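Local coordinates for sister chromatid cohesion protein (Chaetomium thermophilum, PDB 5T8V) that probably acts as a cohesin loader on chromatin, here as the HEAT-repeat C-terminal part of the longer Scc2 protein, at residues A[566-571]-A[576-581]; A[502-507]-A[542-547]; A[817-822]-A[855-860]; A[792-797]-A[850-855]. One frame throughout, in Å; residues are numbered along the deposited sequence.

Overall arrangement
The four contacts form two pairs lying on a long all-helical HEAT-repeat chain. Contacts 1 and 2, with centres about 14 Å apart, share the neighbourhood of helices 527-550 and 556-574 and touch where Leu569 meets Ile544 and Arg568 lies against Trp506. Contacts 3 and 4, about 13 Å apart, share Ser855 and involve the successive helices 791-801, 808-824 and 839-852. Roughly 76 to 90 Å separates the centres of one pair from those of the other. Contacts 2 and 3 are buried, contact 2 aliphatic, contact 3 adding a CH-pi contact; of the partly buried ones, contact 1 sets a glutamate's aliphatic root over an indole and contact 4 mixes a carboxylate with lysine and alanine carbons.

Contact 1 (A[566-571]-A[576-581]); sequences AYRLRE and RKWLST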
loop_
_atom_site.group_PDB
_atom_site.type_symbol
_atom_site.label_atom_id
_atom_site.label_comp_id
_atom_site.label_asym_id
_atom_site.label_seq_id
_atom_site.Cartn_x
_atom_site.Cartn_y
_atom_site.Cartn_z
ATOM N N ALA A 566 5.336 30.910 37.949
ATOM C CA ALA A 566 5.198 32.108 37.131
ATOM C C ALA A 566 6.231 33.156 37.525
ATOM O O ALA A 566 6.964 33.679 36.673
ATOM C CB ALA A 566 3.781 32.665 37.258
ATOM N N TYR A 567 6.312 33.472 38.820
ATOM C CA TYR A 567 7.317 34.422 39.285
ATOM C C TYR A 567 8.719 33.961 38.902
ATOM O O TYR A 567 9.490 34.710 38.286
ATOM C CB TYR A 567 7.205 34.603 40.800
ATOM C CG TYR A 567 8.328 35.421 41.399
ATOM C CD1 TYR A 567 8.272 36.809 41.413
ATOM C CD2 TYR A 567 9.448 34.806 41.947
ATOM C CE1 TYR A 567 9.298 37.561 41.959
ATOM C CE2 TYR A 567 10.479 35.548 42.492
ATOM C CZ TYR A 567 10.400 36.926 42.496
ATOM O OH TYR A 567 11.424 37.670 43.040
ATOM N N ARG A 568 9.063 32.721 39.257
ATOM C CA ARG A 568 10.396 32.199 38.975
ATOM C C ARG A 568 10.745 32.346 37.502
ATOM O O ARG A 568 11.782 32.921 37.154
ATOM C CB ARG A 568 10.481 30.733 39.401
ATOM C CG ARG A 568 10.358 30.524 40.897
ATOM C CD ARG A 568 10.160 29.062 41.245
ATOM N NE ARG A 568 9.863 28.881 42.665
ATOM C CZ ARG A 568 9.476 27.734 43.213
ATOM N NH1 ARG A 568 9.332 26.648 42.466
ATOM N NH2 ARG A 568 9.230 27.676 44.514
ATOM N N LEU A 569 9.889 31.830 36.617
ATOM C CA LEU A 569 10.191 31.879 35.189
ATOM C C LEU A 569 10.265 33.308 34.674
ATOM O O LEU A 569 11.039 33.592 33.753
ATOM C CB LEU A 569 9.151 31.083 34.401
ATOM C CG LEU A 569 9.528 29.624 34.124
ATOM C CD1 LEU A 569 10.707 29.535 33.166
ATOM C CD2 LEU A 569 9.825 28.877 35.419
ATOM N N ARG A 570 9.475 34.221 35.242
ATOM C CA ARG A 570 9.596 35.624 34.861
ATOM C C ARG A 570 10.989 36.151 35.197
ATOM O O ARG A 570 11.676 36.728 34.341
ATOM C CB ARG A 570 8.513 36.444 35.561
ATOM C CG ARG A 570 8.292 37.832 34.973
ATOM C CD ARG A 570 8.656 38.920 35.971
ATOM N NE ARG A 570 7.850 38.845 37.186
ATOM C CZ ARG A 570 8.081 39.557 38.285
ATOM N NH1 ARG A 570 9.102 40.403 38.335
ATOM N NH2 ARG A 570 7.291 39.420 39.340
ATOM N N GLU A 571 11.430 35.941 36.441
ATOM C CA GLU A 571 12.779 36.348 36.826
ATOM C C GLU A 571 13.833 35.690 35.946
ATOM O O GLU A 571 14.867 36.300 35.650
ATOM C CB GLU A 571 13.035 36.001 38.294
ATOM C CG GLU A 571 12.117 36.704 39.286
ATOM C CD GLU A 571 12.451 38.175 39.463
ATOM O OE1 GLU A 571 12.956 38.797 38.506
ATOM O OE2 GLU A 571 12.213 38.709 40.568
ATOM N N ARG A 576 19.009 35.530 32.741
ATOM C CA ARG A 576 19.234 34.104 32.530
ATOM C C ARG A 576 20.046 33.480 33.659
ATOM O O ARG A 576 19.845 32.306 33.986
ATOM C CB ARG A 576 19.924 33.875 31.185
ATOM C CG ARG A 576 21.298 34.515 31.064
ATOM C CD ARG A 576 21.861 34.344 29.660
ATOM N NE ARG A 576 23.262 34.754 29.574
ATOM C CZ ARG A 576 23.674 36.003 29.379
ATOM N NH1 ARG A 576 24.973 36.268 29.317
ATOM N NH2 ARG A 576 22.798 36.991 29.250
ATOM N N LYS A 577 20.957 34.242 34.266
ATOM C CA LYS A 577 21.759 33.734 35.374
ATOM C C LYS A 577 20.965 33.581 36.665
ATOM O O LYS A 577 21.539 33.156 37.674
ATOM C CB LYS A 577 22.953 34.659 35.623
ATOM C CG LYS A 577 23.956 34.713 34.483
ATOM C CD LYS A 577 25.073 35.697 34.789
ATOM C CE LYS A 577 26.113 35.731 33.681
ATOM N NZ LYS A 577 27.205 36.705 33.972
ATOM N N TRP A 578 19.671 33.910 36.660
ATOM C CA TRP A 578 18.881 33.868 37.887
ATOM C C TRP A 578 18.718 32.441 38.396
ATOM O O TRP A 578 18.715 32.206 39.609
ATOM C CB TRP A 578 17.517 34.511 37.635
ATOM C CG TRP A 578 16.715 34.783 38.873
ATOM C CD1 TRP A 578 16.753 35.910 39.642
ATOM C CD2 TRP A 578 15.742 33.919 39.473
ATOM N NE1 TRP A 578 15.868 35.799 40.687
ATOM C CE2 TRP A 578 15.233 34.587 40.605
ATOM C CE3 TRP A 578 15.253 32.646 39.165
ATOM C CZ2 TRP A 578 14.262 34.023 41.432
ATOM C CZ3 TRP A 578 14.287 32.089 39.985
ATOM C CH2 TRP A 578 13.803 32.777 41.105
ATOM N N LEU A 579 18.588 31.474 37.486
ATOM C CA LEU A 579 18.344 30.094 37.893
ATOM C C LEU A 579 19.513 29.544 38.701
ATOM O O LEU A 579 19.342 29.089 39.838
ATOM C CB LEU A 579 18.084 29.223 36.662
ATOM C CG LEU A 579 17.956 27.719 36.923
ATOM C CD1 LEU A 579 16.803 27.429 37.868
ATOM C CD2 LEU A 579 17.786 26.960 35.616
ATOM N N SER A 580 20.715 29.573 38.124
ATOM C CA SER A 580 21.879 28.998 38.786
ATOM C C SER A 580 22.316 29.801 40.004
ATOM O O SER A 580 22.942 29.238 40.907
ATOM C CB SER A 580 23.039 28.888 37.795
ATOM O OG SER A 580 23.290 30.133 37.166
ATOM N N THR A 581 21.999 31.096 40.051
ATOM C CA THR A 581 22.426 31.933 41.169
ATOM C C THR A 581 21.557 31.711 42.403
ATOM O O THR A 581 22.077 31.611 43.519
ATOM C CB THR A 581 22.398 33.409 40.760
ATOM O OG1 THR A 581 23.372 33.642 39.734
ATOM C CG2 THR A 581 22.698 34.323 41.951
#
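Trp578 lies across the end of helix 556-574 and supplies half of the 202 Å² buried here, with Glu571 contributing most of the remainder. The aliphatic root of Glu571 does the touching: its CB stands 3.5 Å from the centroid of the Trp578 five-membered ring, 13° off the ring normal, a CH-pi contact over the face. CG of Glu571 follows toward the six-membered ring, 4.0 Å from Trp578 CZ2. The indole reaches this place because its CG is anti to the backbone N (chi1 -168°), which carries the ring from the first turn of helix 578-582 back to the preceding helix. The Glu571 chain bends at chi2, and its carboxylate plane lies 20° from the indole plane. Arg568 borders the far end of the six-membered ring, its CB 4.1 Å from Trp578 CZ3, while its extended chain runs on to a salt bridge with Glu350. Tyr567 adds a lighter touch, CE2 to Trp578 CZ2 at 4.2 Å, and one face of its phenol ring is covered near the rim by CG of Glu571. The contact thus packs the short helix 578-582 against the end of helix 556-574 across the short connection between them. Nearby, Leu569 packs onto helix 527-550, Ala566 meets helix 357-391, and Leu579 rests on Trp506 and on helix 509-520.

Contact 2 (A[502-507]-A[542-547]); sequences HMVAWT and SKICTC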
loop_
_atom_site.group_PDB
_atom_site.type_symbol
_atom_site.label_atom_id
_atom_site.label_comp_id
_atom_site.label_asym_id
_atom_site.label_seq_id
_atom_site.Cartn_x
_atom_site.Cartn_y
_atom_site.Cartn_z
ATOM N N HIS A 502 2.542 18.359 35.735
ATOM C CA HIS A 502 3.795 17.672 36.023
ATOM C C HIS A 502 4.885 18.014 35.016
ATOM O O HIS A 502 6.071 17.903 35.346
ATOM C CB HIS A 502 3.576 16.157 36.048
ATOM C CG HIS A 502 2.761 15.683 37.212
ATOM N ND1 HIS A 502 1.403 15.903 37.312
ATOM C CD2 HIS A 502 3.113 14.998 38.326
ATOM C CE1 HIS A 502 0.954 15.375 38.435
ATOM N NE2 HIS A 502 1.971 14.819 39.070
ATOM N N MET A 503 4.508 18.427 33.804
ATOM C CA MET A 503 5.495 18.786 32.791
ATOM C C MET A 503 6.210 20.079 33.152
ATOM O O MET A 503 7.436 20.174 33.024
ATOM C CB MET A 503 4.815 18.928 31.430
ATOM C CG MET A 503 4.187 17.649 30.906
ATOM S SD MET A 503 5.403 16.466 30.305
ATOM C CE MET A 503 6.048 17.329 28.884
ATOM N N VAL A 504 5.461 21.086 33.600
ATOM C CA VAL A 504 6.025 22.395 33.910
ATOM C C VAL A 504 6.474 22.429 35.365
ATOM O O VAL A 504 6.763 23.501 35.909
ATOM C CB VAL A 504 5.010 23.516 33.618
ATOM C CG1 VAL A 504 4.585 23.478 32.156
ATOM C CG2 VAL A 504 3.795 23.401 34.537
ATOM N N ALA A 505 6.541 21.262 36.001
ATOM C CA ALA A 505 6.923 21.193 37.403
ATOM C C ALA A 505 8.318 21.771 37.611
ATOM O O ALA A 505 9.179 21.721 36.728
ATOM C CB ALA A 505 6.879 19.747 37.893
ATOM N N TRP A 506 8.535 22.324 38.807
ATOM C CA TRP A 506 9.806 22.971 39.118
ATOM C C TRP A 506 10.971 21.994 39.042
ATOM O O TRP A 506 12.081 22.383 38.664
ATOM C CB TRP A 506 9.733 23.603 40.508
ATOM C CG TRP A 506 10.963 24.343 40.902
ATOM C CD1 TRP A 506 11.740 24.117 41.998
ATOM C CD2 TRP A 506 11.566 25.434 40.199
ATOM N NE1 TRP A 506 12.789 25.004 42.024
ATOM C CE2 TRP A 506 12.705 25.823 40.929
ATOM C CE3 TRP A 506 11.252 26.121 39.024
ATOM C CZ2 TRP A 506 13.531 26.868 40.522
ATOM C CZ3 TRP A 506 12.069 27.154 38.622
ATOM C CH2 TRP A 506 13.197 27.520 39.367
ATOM N N THR A 507 10.746 20.730 39.398
ATOM C CA THR A 507 11.782 19.706 39.346
ATOM C C THR A 507 11.542 18.708 38.221
ATOM O O THR A 507 12.026 17.574 38.289
ATOM C CB THR A 507 11.870 18.970 40.683
ATOM O OG1 THR A 507 10.647 18.261 40.923
ATOM C CG2 THR A 507 12.115 19.949 41.819
ATOM N N SER A 542 5.733 29.799 28.779
ATOM C CA SER A 542 4.500 29.737 28.004
ATOM C C SER A 542 3.676 28.514 28.373
ATOM O O SER A 542 2.446 28.596 28.469
ATOM C CB SER A 542 4.816 29.729 26.515
ATOM O OG SER A 542 3.628 29.634 25.751
ATOM N N LYS A 543 4.329 27.370 28.581
ATOM C CA LYS A 543 3.582 26.177 28.960
ATOM C C LYS A 543 2.976 26.317 30.348
ATOM O O LYS A 543 1.878 25.809 30.594
ATOM C CB LYS A 543 4.481 24.945 28.885
ATOM C CG LYS A 543 4.798 24.507 27.460
ATOM C CD LYS A 543 3.563 23.976 26.741
ATOM C CE LYS A 543 3.862 23.623 25.295
ATOM N NZ LYS A 543 2.635 23.169 24.575
ATOM N N ILE A 544 3.665 26.999 31.263
ATOM C CA ILE A 544 3.056 27.326 32.549
ATOM C C ILE A 544 1.763 28.103 32.329
ATOM O O ILE A 544 0.704 27.755 32.868
ATOM C CB ILE A 544 4.048 28.111 33.426
ATOM C CG1 ILE A 544 5.205 27.206 33.847
ATOM C CG2 ILE A 544 3.356 28.682 34.665
ATOM C CD1 ILE A 544 6.421 27.964 34.306
ATOM N N CYS A 545 1.829 29.164 31.520
ATOM C CA CYS A 545 0.641 29.978 31.278
ATOM C C CYS A 545 -0.487 29.149 30.671
ATOM O O CYS A 545 -1.641 29.245 31.100
ATOM C CB CYS A 545 0.993 31.157 30.374
ATOM S SG CYS A 545 2.143 32.320 31.125
ATOM N N THR A 546 -0.176 28.329 29.664
ATOM C CA THR A 546 -1.211 27.512 29.038
ATOM C C THR A 546 -1.823 26.542 30.042
ATOM O O THR A 546 -3.045 26.356 30.074
ATOM C CB THR A 546 -0.632 26.751 27.845
ATOM O OG1 THR A 546 -0.280 27.681 26.815
ATOM C CG2 THR A 546 -1.641 25.745 27.286
ATOM N N CYS A 547 -0.983 25.910 30.862
ATOM C CA CYS A 547 -1.482 24.997 31.884
ATOM C C CYS A 547 -2.459 25.704 32.811
ATOM O O CYS A 547 -3.574 25.222 33.043
ATOM C CB CYS A 547 -0.306 24.414 32.669
ATOM S SG CYS A 547 -0.751 23.515 34.178
#
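Val504 points its branched side chain at helix 527-550, where it meets two consecutive residues, Lys543 and Ile544. The branches divide between them. CG1, anti to the carbonyl carbon (chi1 -58°), lies 3.6 Å from Lys543 CB, with the Lys543 carbonyl carbon almost as near; the valine and lysine side chains run at about a right angle. CB and CG2 turn instead to Ile544, whose CG1 is 3.7 Å from Val504 CB and 4.1 Å from Val504 CG2, the two branches slanting past one another. Lys543 takes part through the base of its chain alone: beyond CB it bends at chi2 (-68°), and the ammonium group lies clear of Val504. The side-chain packing is aliphatic, and Val504 accounts for more than half of the 153 Å² buried. Val504 is also where the chain leaves helix 500-503, so the contact sets the exit of that short helix against the C-terminal half of a long one. Its carbonyl O accepts a hydrogen bond from the indole of Trp540, a second tie to helix 527-550. Around this junction, Ile544 also packs on Leu565 and Leu569 of helix 556-574 and on Ile361 of helix 357-391, while Met503 touches helix 481-494.

Contact 3 (A[817-822]-A[855-860]); sequences KLVGSM and SLFTFE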
loop_
_atom_site.group_PDB
_atom_site.type_symbol
_atom_site.label_atom_id
_atom_site.label_comp_id
_atom_site.label_asym_id
_atom_site.label_seq_id
_atom_site.Cartn_x
_atom_site.Cartn_y
_atom_site.Cartn_z
ATOM N N LYS A 817 4.114 -44.255 1.764
ATOM C CA LYS A 817 4.146 -44.250 3.220
ATOM C C LYS A 817 3.093 -43.330 3.825
ATOM O O LYS A 817 2.713 -43.529 4.984
ATOM C CB LYS A 817 5.539 -43.856 3.717
ATOM C CG LYS A 817 6.598 -44.914 3.424
ATOM C CD LYS A 817 7.796 -44.815 4.361
ATOM C CE LYS A 817 8.793 -43.760 3.908
ATOM N NZ LYS A 817 9.476 -44.139 2.638
ATOM N N LEU A 818 2.615 -42.334 3.076
ATOM C CA LEU A 818 1.452 -41.575 3.522
ATOM C C LEU A 818 0.220 -42.468 3.575
ATOM O O LEU A 818 -0.446 -42.567 4.613
ATOM C CB LEU A 818 1.211 -40.381 2.594
ATOM C CG LEU A 818 2.035 -39.121 2.865
ATOM C CD1 LEU A 818 1.889 -38.141 1.712
ATOM C CD2 LEU A 818 1.613 -38.464 4.172
ATOM N N VAL A 819 -0.095 -43.133 2.461
ATOM C CA VAL A 819 -1.197 -44.094 2.439
ATOM C C VAL A 819 -1.014 -45.125 3.546
ATOM O O VAL A 819 -1.924 -45.379 4.347
ATOM C CB VAL A 819 -1.290 -44.762 1.054
ATOM C CG1 VAL A 819 -2.326 -45.885 1.051
ATOM C CG2 VAL A 819 -1.623 -43.725 -0.013
ATOM N N GLY A 820 0.172 -45.731 3.604
ATOM C CA GLY A 820 0.451 -46.705 4.643
ATOM C C GLY A 820 0.217 -46.165 6.037
ATOM O O GLY A 820 -0.191 -46.905 6.935
ATOM N N SER A 821 0.473 -44.871 6.243
ATOM C CA SER A 821 0.147 -44.254 7.522
ATOM C C SER A 821 -1.362 -44.195 7.722
ATOM O O SER A 821 -1.879 -44.638 8.753
ATOM C CB SER A 821 0.758 -42.856 7.602
ATOM O OG SER A 821 0.490 -42.256 8.858
ATOM N N MET A 822 -2.087 -43.664 6.733
ATOM C CA MET A 822 -3.541 -43.577 6.837
ATOM C C MET A 822 -4.140 -44.918 7.239
ATOM O O MET A 822 -5.030 -44.978 8.095
ATOM C CB MET A 822 -4.142 -43.106 5.512
ATOM C CG MET A 822 -3.436 -41.922 4.885
ATOM S SD MET A 822 -4.499 -40.952 3.806
ATOM C CE MET A 822 -3.304 -39.850 3.055
ATOM N N SER A 855 -1.179 -48.083 -7.413
ATOM C CA SER A 855 0.074 -48.773 -7.122
ATOM C C SER A 855 0.522 -48.583 -5.678
ATOM O O SER A 855 1.289 -49.405 -5.166
ATOM C CB SER A 855 1.171 -48.276 -8.067
ATOM O OG SER A 855 2.442 -48.744 -7.659
ATOM N N LEU A 856 0.060 -47.524 -5.013
ATOM C CA LEU A 856 0.513 -47.220 -3.661
ATOM C C LEU A 856 -0.090 -48.150 -2.616
ATOM O O LEU A 856 0.416 -48.202 -1.491
ATOM C CB LEU A 856 0.170 -45.770 -3.319
ATOM C CG LEU A 856 0.756 -44.723 -4.269
ATOM C CD1 LEU A 856 -0.041 -43.433 -4.208
ATOM C CD2 LEU A 856 2.213 -44.463 -3.935
ATOM N N PHE A 857 -1.146 -48.880 -2.958
ATOM C CA PHE A 857 -1.860 -49.710 -2.002
ATOM C C PHE A 857 -1.369 -51.151 -2.067
ATOM O O PHE A 857 -0.869 -51.612 -3.096
ATOM C CB PHE A 857 -3.368 -49.660 -2.263
ATOM C CG PHE A 857 -3.981 -48.308 -2.012
ATOM C CD1 PHE A 857 -3.774 -47.263 -2.897
ATOM C CD2 PHE A 857 -4.767 -48.084 -0.894
ATOM C CE1 PHE A 857 -4.334 -46.021 -2.668
ATOM C CE2 PHE A 857 -5.329 -46.844 -0.662
ATOM C CZ PHE A 857 -5.113 -45.812 -1.550
ATOM N N THR A 858 -1.520 -51.860 -0.949
ATOM C CA THR A 858 -1.133 -53.258 -0.842
ATOM C C THR A 858 -2.325 -54.088 -0.380
ATOM O O THR A 858 -3.292 -53.569 0.185
ATOM C CB THR A 858 0.039 -53.445 0.134
ATOM O OG1 THR A 858 -0.385 -53.136 1.468
ATOM C CG2 THR A 858 1.202 -52.540 -0.244
ATOM N N PHE A 859 -2.244 -55.397 -0.630
ATOM C CA PHE A 859 -3.341 -56.290 -0.272
ATOM C C PHE A 859 -3.574 -56.310 1.233
ATOM O O PHE A 859 -4.722 -56.309 1.692
ATOM C CB PHE A 859 -3.054 -57.703 -0.785
ATOM C CG PHE A 859 -4.000 -58.745 -0.257
ATOM C CD1 PHE A 859 -5.195 -59.008 -0.905
ATOM C CD2 PHE A 859 -3.691 -59.467 0.885
ATOM C CE1 PHE A 859 -6.066 -59.969 -0.422
ATOM C CE2 PHE A 859 -4.558 -60.426 1.373
ATOM C CZ PHE A 859 -5.747 -60.679 0.717
ATOM N N GLU A 860 -2.494 -56.333 2.019
ATOM C CA GLU A 860 -2.635 -56.458 3.467
ATOM C C GLU A 860 -3.505 -55.348 4.040
ATOM O O GLU A 860 -4.261 -55.572 4.992
ATOM C CB GLU A 860 -1.257 -56.452 4.130
ATOM C CG GLU A 860 -0.412 -57.679 3.819
ATOM C CD GLU A 860 -0.987 -58.954 4.412
ATOM O OE1 GLU A 860 -1.997 -58.872 5.142
ATOM O OE2 GLU A 860 -0.428 -60.039 4.148
#
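Val819 projects from helix 808-824 toward the segment that carries Leu856 and Phe857, and its two methyls part to meet one residue each. CB is the fork. From it CG1 leaves anti to the backbone N (chi1 173°) and comes to rest over one face of the Phe857 ring, 3.8 Å from the centroid and 19° off the ring normal, a CH-pi contact. The methyl stands toward the rim: Phe857 CE2 is its nearest atom at 3.6 Å, with CD2 and CZ a little farther off. CG2 takes the other direction and meets Leu856 more loosely, 4.3 Å from its CB. The surroundings are those of an alpha-solenoid built from HEAT repeats, in which successive helices pack side by side; here the segment following helix 839-852 packs against helix 808-824, and Val819 also touches Leu846 and Phe849 of helix 839-852. With CG anti to the carbonyl carbon (chi1 -66°), the Phe857 ring turns to Val819. Leu856 extends the apolar patch along helix 808-824 through Met812 and Cys815, and Met822 packs on Val842 and Val845.

Contact 4 (A[792-797]-A[850-855]); sequences VLDKVL and AKAEAS
Asp794 of helix 791-801 reaches the last turn of helix 839-852, its carboxylate set between Lys851 and Ala852. With CG anti to the backbone N, chi1 173° carries the carboxylate to helix 839-852, and at chi2 30° its two oxygens face different residues. OD1 lies 3.2 Å from Ala852 CB and equally near Ala852 CA, while OD2 approaches the aliphatic part of Lys851, 3.2 Å from its CG and 3.3 Å from its CE. Lys851 likewise starts anti to its backbone N, then bends at chi2 (60°) and continues extended to the ammonium group, crossing the aspartate at about a right angle. The charged ends stay beyond salt-bridge range, with Asp794 OD2 and Lys851 NZ 4.5 Å apart; this spacing probably still provides some electrostatic attraction. The aspartate has a closer ionic partner within its own helix, Lys795 NZ at 3.4 Å from Asp794 OD2, and that ammonium also hydrogen-bonds Gln798. In the HEAT-repeat solenoid this places helix 791-801 beside helix 839-852, two helices that are not consecutive in the chain, since helix 808-824 comes between them in sequence. One turn along from Asp794 the chemistry becomes apolar. Leu797 meets the same alanine, and its CB is 3.6 Å from Ala852 CB, with CD1 of the leucine also near that methyl. Leu797 packs further on Phe849 and on Cys815 of helix 808-824, whereas Lys851 touches Arg890 of helix 878-891.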
loop_
_atom_site.group_PDB
_atom_site.type_symbol
_atom_site.label_atom_id
_atom_site.label_comp_id
_atom_site.label_asym_id
_atom_site.label_seq_id
_atom_site.Cartn_x
_atom_site.Cartn_y
_atom_site.Cartn_z
ATOM N N VAL A 792 -9.680 -32.097 -7.476
ATOM C CA VAL A 792 -8.498 -31.264 -7.673
ATOM C C VAL A 792 -7.264 -31.965 -7.123
ATOM O O VAL A 792 -6.264 -32.138 -7.827
ATOM C CB VAL A 792 -8.694 -29.882 -7.024
ATOM C CG1 VAL A 792 -7.615 -28.940 -7.493
ATOM C CG2 VAL A 792 -10.073 -29.304 -7.351
ATOM N N LEU A 793 -7.316 -32.380 -5.854
ATOM C CA LEU A 793 -6.194 -33.106 -5.267
ATOM C C LEU A 793 -5.867 -34.354 -6.076
ATOM O O LEU A 793 -4.693 -34.714 -6.232
ATOM C CB LEU A 793 -6.504 -33.474 -3.815
ATOM C CG LEU A 793 -5.504 -34.400 -3.115
ATOM C CD1 LEU A 793 -4.076 -33.899 -3.270
ATOM C CD2 LEU A 793 -5.845 -34.529 -1.640
ATOM N N ASP A 794 -6.891 -35.029 -6.601
ATOM C CA ASP A 794 -6.647 -36.169 -7.477
ATOM C C ASP A 794 -5.756 -35.769 -8.647
ATOM O O ASP A 794 -4.738 -36.419 -8.919
ATOM C CB ASP A 794 -7.975 -36.738 -7.979
ATOM C CG ASP A 794 -7.790 -37.823 -9.020
ATOM O OD1 ASP A 794 -6.761 -38.529 -8.969
ATOM O OD2 ASP A 794 -8.673 -37.968 -9.892
ATOM N N LYS A 795 -6.114 -34.689 -9.343
ATOM C CA LYS A 795 -5.308 -34.262 -10.481
ATOM C C LYS A 795 -3.942 -33.727 -10.064
ATOM O O LYS A 795 -3.014 -33.740 -10.880
ATOM C CB LYS A 795 -6.065 -33.213 -11.296
ATOM C CG LYS A 795 -7.186 -33.801 -12.142
ATOM C CD LYS A 795 -6.643 -34.598 -13.331
ATOM C CE LYS A 795 -7.653 -35.621 -13.835
ATOM N NZ LYS A 795 -7.790 -36.785 -12.909
ATOM N N VAL A 796 -3.790 -33.262 -8.823
ATOM C CA VAL A 796 -2.465 -32.896 -8.330
ATOM C C VAL A 796 -1.601 -34.142 -8.178
ATOM O O VAL A 796 -0.443 -34.173 -8.612
ATOM C CB VAL A 796 -2.574 -32.124 -7.002
ATOM C CG1 VAL A 796 -1.187 -31.790 -6.455
ATOM C CG2 VAL A 796 -3.380 -30.851 -7.187
ATOM N N LEU A 797 -2.155 -35.187 -7.558
ATOM C CA LEU A 797 -1.406 -36.427 -7.387
ATOM C C LEU A 797 -1.064 -37.057 -8.731
ATOM O O LEU A 797 0.019 -37.630 -8.896
ATOM C CB LEU A 797 -2.204 -37.408 -6.526
ATOM C CG LEU A 797 -2.104 -37.218 -5.012
ATOM C CD1 LEU A 797 -3.152 -38.058 -4.302
ATOM C CD2 LEU A 797 -0.710 -37.577 -4.514
ATOM N N ALA A 850 -6.466 -43.647 -4.004
ATOM C CA ALA A 850 -6.655 -44.830 -4.833
ATOM C C ALA A 850 -7.092 -44.449 -6.240
ATOM O O ALA A 850 -6.701 -45.098 -7.218
ATOM C CB ALA A 850 -7.675 -45.763 -4.186
ATOM N N LYS A 851 -7.904 -43.396 -6.368
ATOM C CA LYS A 851 -8.271 -42.917 -7.696
ATOM C C LYS A 851 -7.048 -42.413 -8.455
ATOM O O LYS A 851 -6.919 -42.646 -9.662
ATOM C CB LYS A 851 -9.327 -41.816 -7.581
ATOM C CG LYS A 851 -9.442 -40.892 -8.795
ATOM C CD LYS A 851 -9.793 -41.643 -10.075
ATOM C CE LYS A 851 -9.740 -40.712 -11.279
ATOM N NZ LYS A 851 -9.881 -41.440 -12.571
ATOM N N ALA A 852 -6.136 -41.729 -7.763
ATOM C CA ALA A 852 -4.992 -41.128 -8.442
ATOM C C ALA A 852 -3.984 -42.186 -8.876
ATOM O O ALA A 852 -3.551 -42.205 -10.034
ATOM C CB ALA A 852 -4.328 -40.096 -7.531
ATOM N N GLU A 853 -3.592 -43.070 -7.960
ATOM C CA GLU A 853 -2.575 -44.074 -8.265
ATOM C C GLU A 853 -2.766 -45.250 -7.319
ATOM O O GLU A 853 -2.437 -45.149 -6.133
ATOM C CB GLU A 853 -1.177 -43.481 -8.133
ATOM C CG GLU A 853 -0.053 -44.457 -8.429
ATOM C CD GLU A 853 -0.088 -44.976 -9.854
ATOM O OE1 GLU A 853 -0.553 -44.235 -10.743
ATOM O OE2 GLU A 853 0.346 -46.126 -10.081
ATOM N N ALA A 854 -3.285 -46.359 -7.847
ATOM C CA ALA A 854 -3.542 -47.541 -7.034
ATOM C C ALA A 854 -2.277 -48.313 -6.687
ATOM O O ALA A 854 -2.299 -49.124 -5.756
ATOM C CB ALA A 854 -4.516 -48.469 -7.757
ATOM N N SER A 855 -1.179 -48.083 -7.413
ATOM C CA SER A 855 0.074 -48.773 -7.122
ATOM C C SER A 855 0.522 -48.583 -5.678
ATOM O O SER A 855 1.289 -49.405 -5.166
ATOM C CB SER A 855 1.171 -48.276 -8.067
ATOM O OG SER A 855 2.442 -48.744 -7.659
#